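Local coordinates for protein CSOR (PDB 4ADZ) that probably represses copper-responsive genes of Streptomyces lividans as a copper-sensing transcriptional regulator, captured here in its apo form, at residues G63-R66 with G67-R70; E74-Y77 with C78-L82; K128-G131 with R132-T136. All coordinates share one frame; numbering follows the deposited sequence. Where two conformers were deposited one is given.

Interaction 1 (G63-R66 with G67-R70); sequences GQIR and GLQR. With SO4 (sulfate ion), chain D; SO4 (sulfate ion), chain F.
Ile65 and Leu68 meet by their end methyls, CD1 to CD1 at 4.0 Å, on the buried flank of helix 48-73. This is the tight side. Leu68 also packs on Ile81 and Gln84 of helix 78-114 and on Leu58 of the second subunit. Next to it Gln69 lies back along the preceding turn, its OE1 3.4 Å from Arg66 CA.

On the other flank, Arg66 and Arg70 reach into solvent and hold a sulfate (chain D). Arg66 NE gives its O1 a nearly straight bond (2.8 Å, 172° at the hydrogen), and NH2 adds a longer one to O4. Arg70 NH1 reaches the same O1 at 2.9 Å. The bend in the Arg70 chain (chi3 -64°) folds the guanidinium back, with Arg66 O and Gly67 CA under one face. The Arg66 guanidinium similarly lies above Gly63 CA, 3.5 Å from its plane, so both heads settle low over glycines. A water at the edge of the Arg70 guanidinium accepts from NH2 and donates to Gly63 O and to sulfate O1, which therefore receives three hydrogen bonds, the others from Arg66 NE and Arg70 NH1. Arg66 NH1 also points at a second sulfate, at a doubtfully short distance. Although these sulfates probably come from the crystallisation liquor, two arginines one turn apart form a surface suited to anions, perhaps including phosphates.

Interaction 2 (E74-Y77 with C78-L82); sequences EDVY and CIDIL
The Tyr77 ring carries the backbone N of Ile79 over one face, at a height of 3.9 Å and nearer the ring's edge than its middle. Cys78 SG lies above that same face, 4.7 Å from the centroid and 20° off the normal, but this distant sulfur-aromatic contact holds for only one of the two deposited conformers and is tentative. At the rim, Tyr77 CE2 touches Ile79 CG1 at 3.6 Å, the two side chains running side by side in the same direction. With CG anti to the backbone N (chi1 -178°), the ring is swung along the start of helix 78-114, and its OH hydrogen-bonds Glu125 and Lys122 of the second subunit. Putting an alanine in place of Tyr77 would probably leave Ile79 CG1 without the ring edge it packs against, and Glu125 and Lys122 of the second subunit without their hydroxyl mate.

The other flat group, the Asp80 carboxylate, brings OD2 to within 3.4 Å of Val76 CG1. The same methyl, Val76 CG1, also packs on Ile81 CG1 at 4.1 Å, while Ile81 CD1 comes up against Val76 O.

Tyr77 is the N-cap residue. Its carbonyl O accepts Ile81 N in the carbonyl plane at 3.2 Å, and weakly Asp80 N as well, which opens the helix. Two residues earlier, Asp75, with positive phi, is the C-prime residue of the Schellman motif that closes helix 48-73.

Cys78 packs on His103 of the second subunit, consistent with the intersubunit cysteine-histidine copper site of CsoR relatives. The turn thus joins two helices: Val76, Asp80 and Ile81 lean on Met71 of helix 48-73, and Ile81 and Leu82 pack on Leu99 and Ala96 of the second subunit.

Interaction 3 (K128-G131 with R132-T136); sequences KAIG and RLLRT
Arg132 N bonds to Lys128 O at 2.9 Å, and the same carbonyl takes a second donor, a water that also accepts from Arg135. Leu133 follows, its N 3.0 Å from Ala129 O and its CB against Ile130 O; its side chain goes inward, onto Ala96 of helix 78-114 and Leu134 of the third subunit. These residues form the last turn of helix 116-134, the third helix of the all-helical CsoR fold, and this turn also lies at a subunit interface. Leu134 N reaches Ile130 O at 2.8 Å, nearly along the C=O axis. Leu134 CD1 runs alongside Ile130 CG2 at 4.2 Å, that methyl being placed anti to the backbone N by the Ile130 chi1 of -71°.

At Arg135 the helix gives out, its N making a weak bond to Gly131 O. The side chain turns back at chi3 (-76°) and lays its guanidinium flat over the same carbonyl, with Gly131 O centrally beneath the group, 3.5 Å below its plane. The bridging water sits at the guanidinium edge, held by NH2. Thr136 N bonds to Leu133 O at 3.2 Å, and its terminal carboxylate comes close to that of Thr136 of the second subunit.

Overall arrangement
Interactions 1 and 2 follow one another along the chain across the turn between helices 48-73 and 78-114. Their centres lie 12 Å apart and they touch, Leu68 CD2 meeting Ile81 O at 3.7 Å. Interaction 3, at the C-terminal end, lies apart: its centre is 25 Å from interaction 1 and 28 Å from interaction 2, with nearest atoms about 12 and 13 Å away. The assembly brings them together, since Ala129 of interaction 3 packs on Ile79 of the second subunit, and all three contacts touch that subunit. Sulfates lie at Arg66, and one about 4 Å from the Tyr77 side chain in interaction 2, which also holds Cys78, probably a copper ligand as in CsoR relatives.

Interaction 1 (G63-R66 with G67-R70)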
ATOM      1  N   GLY A  63      20.029   4.333  -8.988  1.00 13.83           N
ATOM      2  CA  GLY A  63      20.875   3.122  -9.036  1.00 14.76           C
ATOM      3  C   GLY A  63      20.065   1.832  -9.145  1.00 14.18           C
ATOM      4  O   GLY A  63      20.324   0.947  -9.986  1.00 13.29           O
ATOM      5  N   GLN A  64      19.040   1.752  -8.319  1.00 13.49           N
ATOM      6  CA  GLN A  64      18.098   0.606  -8.329  1.00 12.77           C
ATOM      7  C   GLN A  64      17.344   0.501  -9.623  1.00 11.84           C
ATOM      8  O   GLN A  64      17.158  -0.574 -10.145  1.00 11.83           O
ATOM      9  CB  GLN A  64      17.167   0.686  -7.108  1.00 14.59           C
ATOM     10  CG  GLN A  64      17.851   0.518  -5.746  1.00 16.05           C
ATOM     11  CD  GLN A  64      16.821   0.750  -4.645  1.00 18.29           C
ATOM     12  OE1 GLN A  64      16.199   1.785  -4.608  1.00 21.88           O
ATOM     13  NE2 GLN A  64      16.571  -0.256  -3.810  1.00 24.21           N
ATOM     14  N   ILE A  65      16.894   1.630 -10.187  1.00 11.57           N
ATOM     15  CA  ILE A  65      16.151   1.613 -11.384  1.00 11.04           C
ATOM     16  C   ILE A  65      17.073   1.214 -12.558  1.00 11.06           C
ATOM     17  O   ILE A  65      16.651   0.485 -13.484  1.00 12.69           O
ATOM     18  CB  ILE A  65      15.442   2.934 -11.709  1.00 11.88           C
ATOM     19  CG1 ILE A  65      14.631   3.457 -10.529  1.00 12.59           C
ATOM     20  CG2 ILE A  65      14.588   2.792 -12.957  1.00 12.10           C
ATOM     21  CD1 ILE A  65      13.563   2.501  -9.967  1.00 11.59           C
ATOM     22  N   ARG A  66      18.309   1.705 -12.575  1.00 12.86           N
ATOM     23  CA  ARG A  66      19.259   1.263 -13.574  1.00 13.19           C
ATOM     24  C   ARG A  66      19.460  -0.240 -13.494  1.00 13.66           C
ATOM     25  O   ARG A  66      19.562  -0.905 -14.531  1.00 14.59           O
ATOM     26  CB  ARG A  66      20.605   2.006 -13.443  1.00 13.83           C
ATOM     27  CG  ARG A  66      20.459   3.467 -13.891  1.00 15.35           C
ATOM     28  CD  ARG A  66      21.813   4.164 -14.093  1.00 17.57           C
ATOM     29  NE  ARG A  66      22.602   4.061 -12.907  1.00 17.97           N
ATOM     30  CZ  ARG A  66      22.658   4.954 -11.910  1.00 17.01           C
ATOM     31  NH1 ARG A  66      22.030   6.072 -11.969  1.00 18.19           N
ATOM     32  NH2 ARG A  66      23.381   4.697 -10.873  1.00 21.39           N
ATOM     33  N   GLY A  67      19.568  -0.745 -12.275  1.00 13.20           N
ATOM     34  CA  GLY A  67      19.569  -2.184 -11.998  1.00 14.04           C
ATOM     35  C   GLY A  67      18.398  -2.947 -12.566  1.00 13.63           C
ATOM     36  O   GLY A  67      18.572  -4.006 -13.216  1.00 13.34           O
ATOM     37  N   LEU A  68      17.194  -2.417 -12.386  1.00 12.47           N
ATOM     38  CA  LEU A  68      16.030  -2.999 -13.011  1.00 12.42           C
ATOM     39  C   LEU A  68      16.141  -3.065 -14.535  1.00 13.57           C
ATOM     40  O   LEU A  68      15.729  -4.055 -15.173  1.00 11.80           O
ATOM     41  CB  LEU A  68      14.758  -2.212 -12.653  1.00 12.19           C
ATOM     42  CG  LEU A  68      14.279  -2.403 -11.223  1.00 11.89           C
ATOM     43  CD1 LEU A  68      13.198  -1.346 -10.928  1.00 12.21           C
ATOM     44  CD2 LEU A  68      13.827  -3.855 -11.021  1.00 12.94           C
ATOM     45  N   GLN A  69      16.649  -1.998 -15.158  1.00 12.83           N
ATOM     46  CA  GLN A  69      16.784  -2.019 -16.632  1.00 15.38           C
ATOM     47  C   GLN A  69      17.741  -3.113 -17.089  1.00 15.19           C
ATOM     48  O   GLN A  69      17.448  -3.793 -18.063  1.00 17.32           O
ATOM     49  CB  GLN A  69      17.280  -0.647 -17.137  1.00 16.94           C
ATOM     50  CG  GLN A  69      16.270   0.442 -16.787  1.00 20.46           C
ATOM     51  CD  GLN A  69      16.762   1.872 -17.041  1.00 28.74           C
ATOM     52  OE1 GLN A  69      17.576   2.393 -16.273  1.00 34.64           O
ATOM     53  NE2 GLN A  69      16.246   2.521 -18.080  1.00 25.18           N
ATOM     54  N   ARG A  70      18.853  -3.245 -16.397  1.00 14.66           N
ATOM     55  CA  ARG A  70      19.854  -4.288 -16.692  1.00 16.41           C
ATOM     56  C   ARG A  70      19.237  -5.669 -16.485  1.00 15.29           C
ATOM     57  O   ARG A  70      19.488  -6.593 -17.272  1.00 16.02           O
ATOM     58  CB  ARG A  70      21.098  -4.174 -15.849  1.00 17.98           C
ATOM     59  CG  ARG A  70      21.952  -2.962 -16.252  1.00 19.07           C
ATOM     60  CD  ARG A  70      23.328  -3.049 -15.637  1.00 21.18           C
ATOM     61  NE  ARG A  70      23.314  -2.987 -14.188  1.00 21.87           N
ATOM     62  CZ  ARG A  70      23.278  -1.874 -13.461  1.00 21.45           C
ATOM     63  NH1 ARG A  70      23.273  -0.644 -14.024  1.00 20.94           N
ATOM     64  NH2 ARG A  70      23.337  -1.991 -12.155  1.00 24.22           N
TER
HETATM   65  S   SO4 D1135      25.525   1.696 -12.413  1.00 34.15           S
HETATM   66  O1  SO4 D1135      24.029   1.676 -12.470  1.00 31.24           O
HETATM   67  O2  SO4 D1135      25.865   1.626 -13.857  1.00 38.50           O
HETATM   68  O3  SO4 D1135      26.076   0.509 -11.700  1.00 40.60           O
HETATM   69  O4  SO4 D1135      25.950   2.859 -11.671  1.00 35.65           O
HETATM   70  S   SO4 F1137      21.319   7.840 -15.012  0.50 22.55           S
HETATM   71  O1  SO4 F1137      20.987   7.028 -13.845  0.50 24.77           O
HETATM   72  O2  SO4 F1137      20.598   7.256 -16.177  0.50 27.27           O
HETATM   73  O3  SO4 F1137      22.769   7.891 -15.307  0.50 24.04           O
HETATM   74  O4  SO4 F1137      20.868   9.238 -14.760  0.50 27.57           O
HETATM   75  O   HOH W   1      22.872   0.179 -10.569  1.00 23.06           O

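Interaction 2 (E74-Y77 with C78-L82)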
ATOM      1  N   GLU A  74      18.773  -8.364 -19.514  1.00 20.59           N
ATOM      2  CA  GLU A  74      19.444  -9.654 -19.407  1.00 21.23           C
ATOM      3  C   GLU A  74      18.490 -10.828 -19.178  1.00 19.38           C
ATOM      4  O   GLU A  74      18.943 -11.942 -18.885  1.00 19.14           O
ATOM      5  CB  GLU A  74      20.459  -9.600 -18.292  1.00 24.23           C
ATOM      6  CG  GLU A  74      21.573  -8.561 -18.527  1.00 29.87           C
ATOM      7  CD  GLU A  74      22.266  -8.122 -17.233  1.00 35.61           C
ATOM      8  OE1 GLU A  74      21.889  -8.631 -16.139  1.00 41.15           O
ATOM      9  OE2 GLU A  74      23.192  -7.252 -17.298  1.00 41.41           O
ATOM     10  N   ASP A  75      17.194 -10.590 -19.304  1.00 17.81           N
ATOM     11  CA  ASP A  75      16.130 -11.610 -19.181  1.00 19.87           C
ATOM     12  C   ASP A  75      16.192 -12.337 -17.845  1.00 19.18           C
ATOM     13  O   ASP A  75      16.005 -13.559 -17.770  1.00 19.64           O
ATOM     14  CB  ASP A  75      16.182 -12.651 -20.330  1.00 24.58           C
ATOM     15  CG  ASP A  75      16.161 -12.009 -21.720  1.00 31.76           C
ATOM     16  OD1 ASP A  75      15.591 -10.913 -21.920  1.00 35.08           O
ATOM     17  OD2 ASP A  75      16.722 -12.637 -22.636  1.00 40.66           O
ATOM     18  N   VAL A  76      16.446 -11.573 -16.795  1.00 16.04           N
ATOM     19  CA  VAL A  76      16.458 -12.073 -15.419  1.00 14.26           C
ATOM     20  C   VAL A  76      15.062 -12.566 -15.041  1.00 14.42           C
ATOM     21  O   VAL A  76      14.019 -12.004 -15.456  1.00 14.98           O
ATOM     22  CB  VAL A  76      17.036 -11.029 -14.420  1.00 14.81           C
ATOM     23  CG1 VAL A  76      16.767 -11.372 -12.935  1.00 13.11           C
ATOM     24  CG2 VAL A  76      18.547 -10.813 -14.658  1.00 14.83           C
ATOM     25  N   TYR A  77      15.014 -13.656 -14.262  1.00 13.86           N
ATOM     26  CA  TYR A  77      13.739 -14.237 -13.865  1.00 12.87           C
ATOM     27  C   TYR A  77      12.822 -13.168 -13.234  1.00 12.30           C
ATOM     28  O   TYR A  77      13.225 -12.349 -12.406  1.00 11.04           O
ATOM     29  CB  TYR A  77      13.997 -15.336 -12.867  1.00 12.92           C
ATOM     30  CG  TYR A  77      12.784 -16.101 -12.376  1.00 11.72           C
ATOM     31  CD1 TYR A  77      11.949 -16.760 -13.261  1.00 13.21           C
ATOM     32  CD2 TYR A  77      12.563 -16.262 -11.019  1.00 12.08           C
ATOM     33  CE1 TYR A  77      10.879 -17.522 -12.841  1.00 13.50           C
ATOM     34  CE2 TYR A  77      11.490 -17.016 -10.576  1.00 11.64           C
ATOM     35  CZ  TYR A  77      10.639 -17.604 -11.488  1.00 13.13           C
ATOM     36  OH  TYR A  77       9.579 -18.361 -11.068  1.00 12.56           O
ATOM     37  N   CYS A  78      11.586 -13.209 -13.661  1.00 12.33           N
ATOM     38  CA  CYS A  78      10.684 -12.122 -13.275  0.70 13.10           C
ATOM     39  C   CYS A  78      10.487 -11.927 -11.788  1.00 12.87           C
ATOM     40  O   CYS A  78      10.367 -10.791 -11.345  1.00 12.20           O
ATOM     41  CB  CYS A  78       9.397 -12.259 -13.982  0.70 13.83           C
ATOM     42  SG  CYS A  78       8.615 -13.777 -13.461  0.70 15.78           S
ATOM     43  N   ILE A  79      10.490 -12.976 -10.966  1.00 12.69           N
ATOM     44  CA  ILE A  79      10.360 -12.821  -9.530  1.00 11.97           C
ATOM     45  C   ILE A  79      11.527 -12.030  -8.897  1.00 11.82           C
ATOM     46  O   ILE A  79      11.310 -11.250  -8.025  1.00 11.44           O
ATOM     47  CB  ILE A  79      10.131 -14.174  -8.796  1.00 11.77           C
ATOM     48  CG1 ILE A  79       8.893 -14.867  -9.388  1.00 12.07           C
ATOM     49  CG2 ILE A  79      10.041 -13.988  -7.279  1.00 11.36           C
ATOM     50  CD1 ILE A  79       7.549 -14.182  -9.133  1.00 13.20           C
ATOM     51  N   ASP A  80      12.759 -12.253  -9.363  1.00 10.82           N
ATOM     52  CA  ASP A  80      13.921 -11.563  -8.889  1.00 11.23           C
ATOM     53  C   ASP A  80      13.739 -10.070  -9.252  1.00 10.58           C
ATOM     54  O   ASP A  80      14.072  -9.210  -8.437  1.00 10.90           O
ATOM     55  CB  ASP A  80      15.161 -12.170  -9.544  1.00 11.70           C
ATOM     56  CG  ASP A  80      16.435 -11.764  -8.921  1.00 13.27           C
ATOM     57  OD1 ASP A  80      16.498 -11.581  -7.693  1.00 15.02           O
ATOM     58  OD2 ASP A  80      17.466 -11.674  -9.658  1.00 14.92           O
ATOM     59  N   ILE A  81      13.172  -9.795 -10.428  1.00 10.48           N
ATOM     60  CA  ILE A  81      12.900  -8.396 -10.783  1.00 11.02           C
ATOM     61  C   ILE A  81      11.866  -7.774  -9.844  1.00 11.31           C
ATOM     62  O   ILE A  81      12.032  -6.614  -9.382  1.00  9.75           O
ATOM     63  CB  ILE A  81      12.486  -8.240 -12.260  1.00 11.75           C
ATOM     64  CG1 ILE A  81      13.619  -8.738 -13.189  1.00 12.84           C
ATOM     65  CG2 ILE A  81      12.186  -6.762 -12.568  1.00 11.89           C
ATOM     66  CD1 ILE A  81      13.287  -8.785 -14.696  1.00 12.56           C
ATOM     67  N   LEU A  82      10.779  -8.495  -9.591  1.00 11.90           N
ATOM     68  CA  LEU A  82       9.765  -8.037  -8.629  1.00 12.59           C
ATOM     69  C   LEU A  82      10.328  -7.749  -7.277  1.00 11.59           C
ATOM     70  O   LEU A  82      10.031  -6.708  -6.670  1.00 11.68           O
ATOM     71  CB  LEU A  82       8.597  -9.002  -8.535  1.00 13.66           C
ATOM     72  CG  LEU A  82       7.763  -9.209  -9.779  1.00 15.64           C
ATOM     73  CD1 LEU A  82       6.626 -10.248  -9.548  1.00 17.27           C
ATOM     74  CD2 LEU A  82       7.177  -7.906 -10.262  1.00 16.22           C
TER

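Interaction 3 (K128-G131 with R132-T136)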
ATOM      1  N   LYS A 128      -3.897  15.122   2.616  1.00 14.12           N
ATOM      2  CA  LYS A 128      -4.142  14.684   1.264  1.00 14.60           C
ATOM      3  C   LYS A 128      -2.913  13.979   0.606  1.00 15.25           C
ATOM      4  O   LYS A 128      -3.051  12.920  -0.027  1.00 14.94           O
ATOM      5  CB  LYS A 128      -4.656  15.810   0.379  1.00 16.73           C
ATOM      6  CG  LYS A 128      -6.089  16.239   0.679  1.00 16.29           C
ATOM      7  CD  LYS A 128      -6.532  17.444  -0.115  1.00 18.12           C
ATOM      8  CE  LYS A 128      -7.879  17.922   0.431  0.50 19.14           C
ATOM      9  NZ  LYS A 128      -8.481  18.979  -0.416  0.50 19.56           N
ATOM     10  N   ALA A 129      -1.729  14.570   0.801  1.00 13.58           N
ATOM     11  CA  ALA A 129      -0.488  13.976   0.326  1.00 13.48           C
ATOM     12  C   ALA A 129      -0.310  12.610   0.995  1.00 14.46           C
ATOM     13  O   ALA A 129       0.120  11.665   0.351  1.00 14.24           O
ATOM     14  CB  ALA A 129       0.738  14.859   0.612  1.00 13.84           C
ATOM     15  N   ILE A 130      -0.657  12.499   2.277  1.00 14.59           N
ATOM     16  CA  ILE A 130      -0.524  11.225   2.996  1.00 16.17           C
ATOM     17  C   ILE A 130      -1.498  10.210   2.373  1.00 17.83           C
ATOM     18  O   ILE A 130      -1.136   9.053   2.133  1.00 17.25           O
ATOM     19  CB  ILE A 130      -0.777  11.371   4.490  1.00 17.45           C
ATOM     20  CG1 ILE A 130       0.367  12.144   5.191  1.00 19.09           C
ATOM     21  CG2 ILE A 130      -0.938   9.988   5.155  1.00 17.93           C
ATOM     22  CD1 ILE A 130      -0.035  12.768   6.513  1.00 18.20           C
ATOM     23  N   GLY A 131      -2.702  10.652   2.077  1.00 16.80           N
ATOM     24  CA  GLY A 131      -3.692   9.792   1.392  1.00 17.52           C
ATOM     25  C   GLY A 131      -3.186   9.268   0.053  1.00 18.44           C
ATOM     26  O   GLY A 131      -3.311   8.070  -0.240  1.00 19.63           O
ATOM     27  N   ARG A 132      -2.510  10.128  -0.708  1.00 17.27           N
ATOM     28  CA  ARG A 132      -2.033   9.752  -2.023  1.00 18.78           C
ATOM     29  C   ARG A 132      -0.881   8.720  -1.843  1.00 18.58           C
ATOM     30  O   ARG A 132      -0.834   7.698  -2.565  1.00 18.40           O
ATOM     31  CB  ARG A 132      -1.670  11.001  -2.815  1.00 20.44           C
ATOM     32  CG  ARG A 132      -0.931  10.789  -4.128  1.00 24.55           C
ATOM     33  CD  ARG A 132      -1.814  10.371  -5.285  1.00 27.39           C
ATOM     34  NE  ARG A 132      -0.920  10.042  -6.397  0.50 27.18           N
ATOM     35  CZ  ARG A 132      -1.172   9.255  -7.435  0.50 27.61           C
ATOM     36  NH1 ARG A 132      -2.368   8.681  -7.622  0.50 25.92           N
ATOM     37  NH2 ARG A 132      -0.177   9.067  -8.314  0.50 24.50           N
ATOM     38  N   LEU A 133      -0.015   8.961  -0.870  1.00 17.88           N
ATOM     39  CA  LEU A 133       1.037   8.016  -0.461  1.00 22.38           C
ATOM     40  C   LEU A 133       0.475   6.655  -0.049  1.00 23.40           C
ATOM     41  O   LEU A 133       1.013   5.585  -0.451  1.00 22.89           O
ATOM     42  CB  LEU A 133       1.865   8.584   0.682  1.00 24.74           C
ATOM     43  CG  LEU A 133       3.097   7.862   1.234  1.00 29.31           C
ATOM     44  CD1 LEU A 133       4.050   7.440   0.124  1.00 34.41           C
ATOM     45  CD2 LEU A 133       3.850   8.789   2.199  1.00 32.20           C
ATOM     46  N   LEU A 134      -0.597   6.664   0.712  1.00 21.13           N
ATOM     47  CA  LEU A 134      -1.232   5.416   1.110  1.00 22.53           C
ATOM     48  C   LEU A 134      -1.770   4.562  -0.032  1.00 22.80           C
ATOM     49  O   LEU A 134      -1.898   3.343   0.117  1.00 25.83           O
ATOM     50  CB  LEU A 134      -2.279   5.679   2.188  1.00 23.06           C
ATOM     51  CG  LEU A 134      -1.779   6.155   3.575  1.00 24.84           C
ATOM     52  CD1 LEU A 134      -2.997   6.411   4.453  1.00 25.33           C
ATOM     53  CD2 LEU A 134      -0.767   5.235   4.255  1.00 24.17           C
ATOM     54  N   ARG A 135      -2.131   5.189  -1.139  1.00 24.84           N
ATOM     55  CA  ARG A 135      -2.736   4.539  -2.283  1.00 32.14           C
ATOM     56  C   ARG A 135      -1.704   3.945  -3.213  1.00 43.23           C
ATOM     57  O   ARG A 135      -2.073   3.390  -4.265  1.00 43.70           O
ATOM     58  CB  ARG A 135      -3.562   5.523  -3.107  1.00 36.96           C
ATOM     59  CG  ARG A 135      -4.947   5.778  -2.606  1.00 40.66           C
ATOM     60  CD  ARG A 135      -5.710   6.630  -3.622  1.00 46.69           C
ATOM     61  NE  ARG A 135      -5.347   8.051  -3.615  1.00 49.61           N
ATOM     62  CZ  ARG A 135      -5.747   8.948  -2.696  1.00 50.37           C
ATOM     63  NH1 ARG A 135      -6.529   8.597  -1.667  1.00 53.49           N
ATOM     64  NH2 ARG A 135      -5.362  10.210  -2.801  1.00 43.76           N
ATOM     65  N   THR A 136      -0.430   4.108  -2.857  1.00 47.30           N
ATOM     66  CA  THR A 136       0.641   3.290  -3.423  1.00 51.35           C
ATOM     67  C   THR A 136       1.074   2.317  -2.311  1.00 57.70           C
ATOM     68  O   THR A 136       2.249   2.002  -2.141  1.00 60.79           O
ATOM     69  CB  THR A 136       1.831   4.134  -3.963  1.00 50.20           C
ATOM     70  OG1 THR A 136       1.406   5.461  -4.375  0.50 45.49           O
ATOM     71  CG2 THR A 136       2.463   3.433  -5.117  0.50 47.24           C
ATOM     72  OXT THR A 136       0.249   1.786  -1.527  1.00 70.77           O
TER
HETATM   73  O   HOH W   2      -5.405  12.348  -1.434  1.00 27.44           O